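Local coordinates for putative epoxide hydrolase protein (Klebsiella pneumoniae subsp. pneumoniae, PDB 5BOV) that is a putative hydrolase of the alpha/beta hydrolase fold, possibly acting on epoxides or on monoacylglycerol esters, at residues P80-Q84 and K225-K229; A113-I118 and S132-I138; V245-E251 and K272-L278. One frame throughout, in Å; residues are numbered along the deposited sequence. Where two conformers were deposited one is given.

Contact 1: P80-Q84 and K225-K229; sequences PRNGQ and KGEAK
Gln-84 OE1 accepts two bonds, one from the backbone N of Glu-227 across the contact at 2.9 Å and one from Asn-82 ND2 at 2.7 Å. Both donors lie in the plane of its carbonyl. Asn-82 opens an Asx turn: its OD1 accepts from Gln-84 N, which comes from above the carbonyl plane. Gln-84 holds the N-cap position of helix 85-98, and the loop between helices 209-220 and 231-238 docks here. Asn-82 ND2 also donates to Glu-227 OE2 at 2.9 Å and 164°, meeting the anti lone pair of the carboxylate. The amide thus spends its ND2 on two acceptors, which fixes its rotation. Glu-227 runs extended past Asn-82 in the opposite direction, its carboxylate turned 58° from the amide. Water 1 joins the same OE2 to Pro-80 O. Water 2 links Gln-84 NE2 to Glu-227 O, and Glu-234 OE2 is a further partner of that NE2. Trp-219 of helix 209-220 and Tyr-230 also touch Gln-84. The packing is slight. Gly-226 CA lies 3.2 Å from Gln-84 OE1, and Pro-80 CG rests 3.6 Å from Glu-227 OE1.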
loop_
_atom_site.group_PDB
_atom_site.type_symbol
_atom_site.label_atom_id
_atom_site.label_comp_id
_atom_site.label_asym_id
_atom_site.label_seq_id
_atom_site.Cartn_x
_atom_site.Cartn_y
_atom_site.Cartn_z
ATOM N N PRO A 80 20.315 0.197 -2.852
ATOM C CA PRO A 80 19.643 1.425 -3.088
ATOM C C PRO A 80 18.294 1.474 -2.341
ATOM O O PRO A 80 17.548 0.508 -2.315
ATOM C CB PRO A 80 19.397 1.418 -4.615
ATOM C CG PRO A 80 20.531 0.642 -5.187
ATOM C CD PRO A 80 20.733 -0.450 -4.109
ATOM N N ARG A 81 18.053 2.626 -1.731
ATOM C CA ARG A 81 16.764 2.899 -1.032
ATOM C C ARG A 81 15.729 3.302 -2.114
ATOM O O ARG A 81 15.406 4.461 -2.345
ATOM C CB ARG A 81 16.908 3.937 0.050
ATOM C CG ARG A 81 17.298 3.340 1.401
ATOM C CD ARG A 81 18.555 2.488 1.353
ATOM N NE ARG A 81 18.885 2.116 2.708
ATOM C CZ ARG A 81 19.691 1.130 3.056
ATOM N NH1 ARG A 81 20.290 0.407 2.151
ATOM N NH2 ARG A 81 19.942 0.879 4.375
ATOM N N ASN A 82 15.280 2.274 -2.829
ATOM C CA ASN A 82 14.527 2.425 -4.077
ATOM C C ASN A 82 13.040 2.248 -3.809
ATOM O O ASN A 82 12.611 1.173 -3.344
ATOM C CB ASN A 82 15.072 1.389 -5.063
ATOM C CG ASN A 82 14.342 1.371 -6.411
ATOM O OD1 ASN A 82 13.541 2.244 -6.738
ATOM N ND2 ASN A 82 14.629 0.355 -7.173
ATOM N N GLY A 83 12.264 3.304 -4.145
ATOM C CA GLY A 83 10.798 3.263 -4.066
ATOM C C GLY A 83 10.041 2.985 -5.354
ATOM O O GLY A 83 8.807 3.172 -5.410
ATOM N N GLN A 84 10.675 2.367 -6.350
ATOM C CA GLN A 84 9.909 2.105 -7.587
ATOM C C GLN A 84 8.874 0.991 -7.358
ATOM O O GLN A 84 9.053 0.124 -6.456
ATOM C CB GLN A 84 10.837 1.671 -8.721
ATOM C CG GLN A 84 11.411 0.290 -8.658
ATOM C CD GLN A 84 12.348 0.029 -9.821
ATOM O OE1 GLN A 84 13.599 0.077 -9.688
ATOM N NE2 GLN A 84 11.760 -0.265 -10.989
ATOM N N LYS A 225 15.828 6.684 -12.560
ATOM C CA LYS A 225 15.881 5.454 -13.285
ATOM C C LYS A 225 15.788 4.350 -12.282
ATOM O O LYS A 225 16.420 4.388 -11.226
ATOM C CB LYS A 225 17.254 5.394 -13.979
ATOM C CG LYS A 225 17.309 4.405 -15.105
ATOM C CD LYS A 225 18.672 4.385 -15.810
ATOM C CE LYS A 225 18.543 3.907 -17.298
ATOM N NZ LYS A 225 19.735 3.143 -17.812
ATOM N N GLY A 226 15.016 3.337 -12.520
ATOM C CA GLY A 226 14.972 2.284 -11.522
ATOM C C GLY A 226 16.212 1.420 -11.609
ATOM O O GLY A 226 17.144 1.730 -12.365
ATOM N N GLU A 227 16.225 0.343 -10.844
ATOM C CA GLU A 227 17.325 -0.629 -10.887
ATOM C C GLU A 227 17.120 -1.599 -12.019
ATOM O O GLU A 227 16.015 -2.043 -12.318
ATOM C CB GLU A 227 17.400 -1.394 -9.548
ATOM C CG GLU A 227 17.848 -0.541 -8.406
ATOM C CD GLU A 227 17.848 -1.348 -7.122
ATOM O OE1 GLU A 227 18.812 -2.122 -6.837
ATOM O OE2 GLU A 227 16.868 -1.245 -6.363
ATOM N N ALA A 228 18.242 -2.080 -12.534
ATOM C CA ALA A 228 18.233 -3.010 -13.631
ATOM C C ALA A 228 17.477 -4.292 -13.358
ATOM O O ALA A 228 16.749 -4.812 -14.231
ATOM C CB ALA A 228 19.680 -3.299 -14.056
ATOM N N LYS A 229 17.571 -4.801 -12.141
ATOM C CA LYS A 229 16.875 -6.037 -11.827
ATOM C C LYS A 229 15.331 -5.949 -11.777
ATOM O O LYS A 229 14.662 -6.978 -11.738
ATOM C CB LYS A 229 17.388 -6.654 -10.506
ATOM C CG LYS A 229 17.119 -5.867 -9.249
ATOM C CD LYS A 229 17.802 -6.572 -8.095
ATOM C CE LYS A 229 17.414 -6.010 -6.778
ATOM N NZ LYS A 229 18.264 -6.667 -5.720
HETATM O O HOH W 1 16.383 -1.587 -3.814
HETATM O O HOH W 2 13.565 -0.658 -13.171
#

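Contact 2: A113-I118 and S132-I138; sequences ARTADI and SVSGYLI
Asp-117 meets the chain after strand 127-133 with both carboxylate oxygens. Its OD2 accepts from the backbone N of Leu-137 at 2.9 Å and 163°, nearly along the C-O axis. Its OD1 lies 2.6 Å from Ser-132 OG. That hydroxyl is also 2.6 Å from Gly-135 O, and which of the two takes its proton is not settled. The side chain leaves helix 111-122 with CG anti to the carbonyl carbon (chi1 -69°), which carries the carboxylate over to the loop. Ser-132 and Gly-135 are the ends of a type II turn, which closes the strand of this beta-alpha-beta unit of the alpha/beta hydrolase fold.

Ile-138 packs on the helix beside Asp-117, against its CB and against Ile-118. Its CG1 touches Ile-118 CG1 at 3.8 Å, the two side chains crossing at a slant. Its CD1 lies against the backbone O of Asp-117. Leu-237 of helix 231-238 touches both isoleucines.

Leu-137 fits against the first turn. Its CD1 reaches Ala-113 CB at 3.9 Å, and its CB lies beside Arg-114 CB. Arg-114 CG rests 3.6 Å from Leu-137 O. The arginine then bends at chi3 (70°) and leads off to Asn-216 and to the ring of Trp-111. Ala-113 CB also touches Val-133 O, beside Gly-108, Asp-110 and Gly-112, which are consistent with the nucleophile elbow of this fold.

Asp-117 is buried, so a charge on it would depend on these partners. The Leu-137 N-H serves one oxygen, and the Ser-132 hydroxyl lies beside the other. Two acceptors are also close: Ala-113 O is 3.0 Å from Asp-117 OD1, and Gly-135 O is 3.4 Å from Asp-117 OD2. This crowding of acceptors would probably raise the affinity of the carboxylate for a proton.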
loop_
_atom_site.group_PDB
_atom_site.type_symbol
_atom_site.label_atom_id
_atom_site.label_comp_id
_atom_site.label_asym_id
_atom_site.label_seq_id
_atom_site.Cartn_x
_atom_site.Cartn_y
_atom_site.Cartn_z
ATOM N N ALA A 113 -2.084 -0.790 -2.289
ATOM C CA ALA A 113 -2.972 -1.192 -3.369
ATOM C C ALA A 113 -2.180 -1.374 -4.642
ATOM O O ALA A 113 -2.344 -2.342 -5.378
ATOM C CB ALA A 113 -4.112 -0.235 -3.610
ATOM N N ARG A 114 -1.317 -0.384 -4.969
ATOM C CA ARG A 114 -0.434 -0.518 -6.123
ATOM C C ARG A 114 0.405 -1.771 -6.057
ATOM O O ARG A 114 0.474 -2.547 -7.008
ATOM C CB ARG A 114 0.448 0.679 -6.211
ATOM C CG ARG A 114 1.351 0.704 -7.390
ATOM C CD ARG A 114 2.330 1.881 -7.305
ATOM N NE ARG A 114 3.292 1.639 -6.253
ATOM C CZ ARG A 114 4.031 2.551 -5.647
ATOM N NH1 ARG A 114 3.912 3.836 -5.926
ATOM N NH2 ARG A 114 4.951 2.148 -4.753
ATOM N N THR A 115 0.938 -2.063 -4.863
ATOM C CA THR A 115 1.782 -3.188 -4.681
ATOM C C THR A 115 0.972 -4.517 -4.851
ATOM O O THR A 115 1.397 -5.404 -5.582
ATOM C CB THR A 115 2.435 -3.169 -3.266
ATOM O OG1 THR A 115 3.252 -1.985 -3.136
ATOM C CG2 THR A 115 3.262 -4.334 -3.047
ATOM N N ALA A 116 -0.206 -4.583 -4.240
ATOM C CA ALA A 116 -1.043 -5.769 -4.407
ATOM C C ALA A 116 -1.505 -5.953 -5.853
ATOM O O ALA A 116 -1.536 -7.079 -6.339
ATOM C CB ALA A 116 -2.290 -5.644 -3.515
ATOM N N ASP A 117 -1.839 -4.845 -6.536
ATOM C CA ASP A 117 -2.209 -4.835 -7.904
ATOM C C ASP A 117 -1.056 -5.505 -8.750
ATOM O O ASP A 117 -1.335 -6.331 -9.636
ATOM C CB ASP A 117 -2.467 -3.477 -8.465
ATOM C CG ASP A 117 -3.715 -2.808 -7.921
ATOM O OD1 ASP A 117 -4.501 -3.437 -7.174
ATOM O OD2 ASP A 117 -3.791 -1.595 -8.169
ATOM N N ILE A 118 0.179 -5.066 -8.511
ATOM C CA ILE A 118 1.306 -5.578 -9.240
ATOM C C ILE A 118 1.492 -7.082 -8.976
ATOM O O ILE A 118 1.741 -7.836 -9.956
ATOM C CB ILE A 118 2.590 -4.793 -8.927
ATOM C CG1 ILE A 118 2.465 -3.404 -9.459
ATOM C CG2 ILE A 118 3.851 -5.500 -9.541
ATOM C CD1 ILE A 118 3.520 -2.439 -8.924
ATOM N N SER A 132 -8.667 -3.869 -3.719
ATOM C CA SER A 132 -7.814 -2.747 -4.164
ATOM C C SER A 132 -8.557 -1.442 -3.979
ATOM O O SER A 132 -9.456 -1.079 -4.763
ATOM C CB SER A 132 -7.407 -2.954 -5.634
ATOM O OG SER A 132 -6.402 -2.029 -6.027
ATOM N N VAL A 133 -8.177 -0.689 -2.954
ATOM C CA VAL A 133 -8.821 0.575 -2.720
ATOM C C VAL A 133 -8.389 1.596 -3.805
ATOM O O VAL A 133 -7.182 1.714 -4.099
ATOM C CB VAL A 133 -8.479 1.194 -1.359
ATOM C CG1 VAL A 133 -9.093 2.576 -1.176
ATOM C CG2 VAL A 133 -8.865 0.260 -0.238
ATOM N N SER A 134 -9.350 2.283 -4.364
ATOM C CA SER A 134 -9.150 3.255 -5.486
ATOM C C SER A 134 -8.833 2.602 -6.816
ATOM O O SER A 134 -8.406 3.293 -7.734
ATOM C CB SER A 134 -8.182 4.393 -5.133
ATOM O OG SER A 134 -8.647 5.051 -3.955
ATOM N N GLY A 135 -9.051 1.289 -6.946
ATOM C CA GLY A 135 -9.066 0.672 -8.242
ATOM C C GLY A 135 -7.695 0.201 -8.719
ATOM O O GLY A 135 -6.991 -0.504 -8.043
ATOM N N TYR A 136 -7.432 0.503 -9.983
ATOM C CA TYR A 136 -6.247 -0.025 -10.664
ATOM C C TYR A 136 -5.197 1.074 -10.555
ATOM O O TYR A 136 -5.296 2.136 -11.208
ATOM C CB TYR A 136 -6.557 -0.304 -12.139
ATOM C CG TYR A 136 -5.406 -0.928 -12.927
ATOM C CD1 TYR A 136 -5.242 -2.315 -12.966
ATOM C CD2 TYR A 136 -4.567 -0.141 -13.680
ATOM C CE1 TYR A 136 -4.238 -2.902 -13.716
ATOM C CE2 TYR A 136 -3.555 -0.721 -14.461
ATOM C CZ TYR A 136 -3.407 -2.087 -14.486
ATOM O OH TYR A 136 -2.375 -2.621 -15.233
ATOM N N LEU A 137 -4.145 0.822 -9.786
ATOM C CA LEU A 137 -3.139 1.834 -9.472
ATOM C C LEU A 137 -1.768 1.573 -10.095
ATOM O O LEU A 137 -0.858 2.304 -9.786
ATOM C CB LEU A 137 -2.995 1.986 -7.976
ATOM C CG LEU A 137 -4.231 2.514 -7.257
ATOM C CD1 LEU A 137 -3.941 2.910 -5.846
ATOM C CD2 LEU A 137 -4.840 3.657 -8.009
ATOM N N ILE A 138 -1.674 0.635 -11.028
ATOM C CA ILE A 138 -0.482 0.421 -11.769
ATOM C C ILE A 138 -0.378 1.564 -12.808
ATOM O O ILE A 138 -1.340 1.806 -13.564
ATOM C CB ILE A 138 -0.534 -0.924 -12.492
ATOM C CG1 ILE A 138 -0.446 -2.068 -11.464
ATOM C CG2 ILE A 138 0.643 -1.074 -13.478
ATOM C CD1 ILE A 138 -0.744 -3.422 -11.998
#

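Contact 3: V245-E251 and K272-L278; sequences VPTITLE and KYEHRDL
Thr-249 OG1 is gripped by two side chains of the neighbouring strand. Tyr-273 OH lies 2.6 Å from it and His-275 ND1 2.7 Å. In each pair either partner could be the donor. Both aromatic side chains cross the threonine at about a right angle, and OG1 meets the histidine at its edge. The hydroxyl gets there by lying between the backbone N and the carbonyl carbon (chi1 56°). The other ring nitrogen, His-275 NE2, donates to Asp-277 OD1 at 2.9 Å, in the ring plane but from above the carboxylate plane. Tyr-265 of helix 262-265 touches all three of Thr-249, Tyr-273 and His-275.

The two strands are the last parallel pair of the mixed sheet of the alpha/beta hydrolase fold, and 273-278 is its outermost strand on this side. Their axes approach to 4.7 Å, with the two directions 18° apart. Thr-247, Thr-249 and Glu-251 supply the N-H and O groups that bond to the backbone of 272-278. Leu-278 N meets Glu-251 O at 2.8 Å and 177°.

Ile-248, Leu-250, Glu-274 and Arg-276 point to the other face. Arg-276 has two conformers, so the place of its end is less certain. In one of them Ile-248 CD1 lies over one face of the guanidinium, 4.0 Å above its plane. There Arg-276 NE donates to Glu-274 OE2 at 2.9 Å in a salt bridge, and Arg-276 NH2 also pairs with Asp-300 OD2 of helix 291-303. Leu-250 CD2 packs along Arg-276 CB.

The threonine face is thus tied by a polar chain from Tyr-273 through Thr-249 and His-275 to Asp-277. Proton positions along it are probably coupled. The carboxylate at NE2 would favour a proton on that nitrogen, and a positive charge on the ring would probably be stabilised.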
loop_
_atom_site.group_PDB
_atom_site.type_symbol
_atom_site.label_atom_id
_atom_site.label_comp_id
_atom_site.label_asym_id
_atom_site.label_seq_id
_atom_site.Cartn_x
_atom_site.Cartn_y
_atom_site.Cartn_z
ATOM N N VAL A 245 -7.558 -11.926 -11.376
ATOM C CA VAL A 245 -8.036 -12.595 -10.182
ATOM C C VAL A 245 -9.285 -11.914 -9.645
ATOM O O VAL A 245 -9.552 -10.734 -9.946
ATOM C CB VAL A 245 -6.969 -12.650 -9.070
ATOM C CG1 VAL A 245 -5.657 -13.220 -9.655
ATOM C CG2 VAL A 245 -6.721 -11.326 -8.425
ATOM N N PRO A 246 -10.099 -12.638 -8.891
ATOM C CA PRO A 246 -11.311 -11.996 -8.329
ATOM C C PRO A 246 -10.947 -10.753 -7.492
ATOM O O PRO A 246 -10.114 -10.842 -6.643
ATOM C CB PRO A 246 -11.942 -13.096 -7.440
ATOM C CG PRO A 246 -11.437 -14.338 -8.049
ATOM C CD PRO A 246 -10.040 -14.062 -8.503
ATOM N N THR A 247 -11.628 -9.657 -7.776
ATOM C CA THR A 247 -11.251 -8.363 -7.182
ATOM C C THR A 247 -12.485 -7.605 -6.737
ATOM O O THR A 247 -13.490 -7.505 -7.494
ATOM C CB THR A 247 -10.513 -7.528 -8.196
ATOM O OG1 THR A 247 -9.296 -8.206 -8.614
ATOM C CG2 THR A 247 -10.135 -6.181 -7.636
ATOM N N ILE A 248 -12.413 -7.005 -5.534
ATOM C CA ILE A 248 -13.311 -5.971 -5.141
ATOM C C ILE A 248 -12.546 -4.672 -5.012
ATOM O O ILE A 248 -11.530 -4.636 -4.332
ATOM C CB ILE A 248 -14.063 -6.276 -3.807
ATOM C CG1 ILE A 248 -14.894 -7.546 -4.006
ATOM C CG2 ILE A 248 -14.864 -5.107 -3.363
ATOM C CD1 ILE A 248 -15.726 -7.909 -2.782
ATOM N N THR A 249 -13.023 -3.638 -5.695
ATOM C CA THR A 249 -12.478 -2.306 -5.522
ATOM C C THR A 249 -13.402 -1.494 -4.586
ATOM O O THR A 249 -14.586 -1.704 -4.519
ATOM C CB THR A 249 -12.301 -1.555 -6.876
ATOM O OG1 THR A 249 -13.549 -1.517 -7.542
ATOM C CG2 THR A 249 -11.257 -2.248 -7.697
ATOM N N LEU A 250 -12.758 -0.592 -3.817
ATOM C CA LEU A 250 -13.429 0.239 -2.843
ATOM C C LEU A 250 -13.101 1.701 -3.081
ATOM O O LEU A 250 -11.967 2.024 -3.432
ATOM C CB LEU A 250 -13.006 -0.082 -1.410
ATOM C CG LEU A 250 -13.147 -1.521 -0.954
ATOM C CD1 LEU A 250 -12.592 -1.655 0.471
ATOM C CD2 LEU A 250 -14.612 -1.898 -0.968
ATOM N N GLU A 251 -14.054 2.603 -2.778
ATOM C CA GLU A 251 -13.665 3.993 -2.736
ATOM C C GLU A 251 -14.504 4.609 -1.657
ATOM O O GLU A 251 -15.617 4.189 -1.425
ATOM C CB GLU A 251 -13.963 4.603 -4.114
ATOM C CG GLU A 251 -13.486 6.033 -4.228
ATOM C CD GLU A 251 -12.024 6.135 -3.861
ATOM O OE1 GLU A 251 -11.182 5.812 -4.715
ATOM O OE2 GLU A 251 -11.692 6.532 -2.677
ATOM N N LYS A 272 -13.663 -12.087 -12.039
ATOM C CA LYS A 272 -14.787 -11.748 -11.197
ATOM C C LYS A 272 -14.496 -10.415 -10.571
ATOM O O LYS A 272 -13.351 -10.134 -10.218
ATOM C CB LYS A 272 -14.929 -12.829 -10.113
ATOM C CG LYS A 272 -15.348 -14.150 -10.732
ATOM C CD LYS A 272 -15.472 -15.162 -9.639
ATOM C CE LYS A 272 -16.130 -16.420 -10.189
ATOM N NZ LYS A 272 -16.437 -17.400 -9.111
ATOM N N TYR A 273 -15.551 -9.602 -10.449
ATOM C CA TYR A 273 -15.381 -8.179 -10.072
ATOM C C TYR A 273 -16.573 -7.581 -9.410
ATOM O O TYR A 273 -17.709 -7.836 -9.791
ATOM C CB TYR A 273 -15.118 -7.357 -11.334
ATOM C CG TYR A 273 -14.840 -5.925 -11.047
ATOM C CD1 TYR A 273 -13.638 -5.560 -10.526
ATOM C CD2 TYR A 273 -15.809 -4.965 -11.203
ATOM C CE1 TYR A 273 -13.387 -4.222 -10.198
ATOM C CE2 TYR A 273 -15.583 -3.626 -10.899
ATOM C CZ TYR A 273 -14.374 -3.268 -10.381
ATOM O OH TYR A 273 -14.101 -1.944 -10.053
ATOM N N GLU A 274 -16.314 -6.701 -8.443
ATOM C CA GLU A 274 -17.347 -5.857 -7.855
ATOM C C GLU A 274 -16.688 -4.574 -7.409
ATOM O O GLU A 274 -15.541 -4.624 -6.907
ATOM C CB GLU A 274 -17.949 -6.574 -6.667
ATOM C CG GLU A 274 -19.118 -5.824 -6.072
ATOM C CD GLU A 274 -19.698 -6.423 -4.783
ATOM O OE1 GLU A 274 -19.482 -7.603 -4.537
ATOM O OE2 GLU A 274 -20.360 -5.634 -4.079
ATOM N N HIS A 275 -17.371 -3.481 -7.629
ATOM C CA HIS A 275 -16.949 -2.206 -7.084
ATOM C C HIS A 275 -17.895 -1.769 -5.956
ATOM O O HIS A 275 -19.123 -1.870 -6.105
ATOM C CB HIS A 275 -16.941 -1.081 -8.141
ATOM C CG HIS A 275 -16.538 0.216 -7.530
ATOM N ND1 HIS A 275 -15.263 0.453 -7.078
ATOM C CD2 HIS A 275 -17.263 1.310 -7.180
ATOM C CE1 HIS A 275 -15.199 1.604 -6.462
ATOM N NE2 HIS A 275 -16.420 2.155 -6.506
ATOM N N ARG A 276 -17.345 -1.227 -4.876
ATOM C CA ARG A 276 -18.152 -0.699 -3.757
ATOM C C ARG A 276 -17.741 0.677 -3.353
ATOM O O ARG A 276 -16.578 0.930 -2.990
ATOM C CB ARG A 276 -18.036 -1.516 -2.475
ATOM C CG ARG A 276 -18.487 -2.892 -2.666
ATOM C CD ARG A 276 -18.420 -3.673 -1.384
ATOM N NE ARG A 276 -18.902 -4.957 -1.720
ATOM C CZ ARG A 276 -18.833 -5.969 -0.897
ATOM N NH1 ARG A 276 -18.303 -5.847 0.338
ATOM N NH2 ARG A 276 -19.315 -7.102 -1.333
ATOM N N ASP A 277 -18.710 1.581 -3.406
ATOM C CA ASP A 277 -18.544 2.919 -2.864
ATOM C C ASP A 277 -18.899 2.792 -1.422
ATOM O O ASP A 277 -20.081 2.413 -1.087
ATOM C CB ASP A 277 -19.418 3.949 -3.605
ATOM C CG ASP A 277 -18.907 4.257 -5.009
ATOM O OD1 ASP A 277 -17.667 4.379 -5.191
ATOM O OD2 ASP A 277 -19.671 4.155 -5.980
ATOM N N LEU A 278 -18.025 3.183 -0.547
ATOM C CA LEU A 278 -18.325 3.131 0.870
ATOM C C LEU A 278 -19.041 4.423 1.312
ATOM O O LEU A 278 -18.486 5.471 1.173
ATOM C CB LEU A 278 -17.068 2.968 1.675
ATOM C CG LEU A 278 -16.278 1.687 1.369
ATOM C CD1 LEU A 278 -14.997 1.655 2.186
ATOM C CD2 LEU A 278 -17.108 0.444 1.616
HETATM O O HOH W 3 -11.066 -9.427 -11.916
#

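In the fold
Contact 1 opens first, in the loop before helix 85-98. It closes 141 residues later, in the loop before helix 231-238, spanning the mostly helical middle of the chain. Contact 2 falls wholly within that span and closes a short loop between helix 111-122 and the end of strand 127-133. Contact 3 follows both in the chain and joins the last two strands of the sheet across a 20-residue crossover. Contacts 2 and 3 share the sheet, since strands 127-133 and 247-252 are neighbours, and Ser-134 meets Leu-250 and Glu-251. Contacts 1 and 2 touch by packing of Gly-83 on Arg-114. Contacts 1 and 3 lie about 31 Å apart between centres.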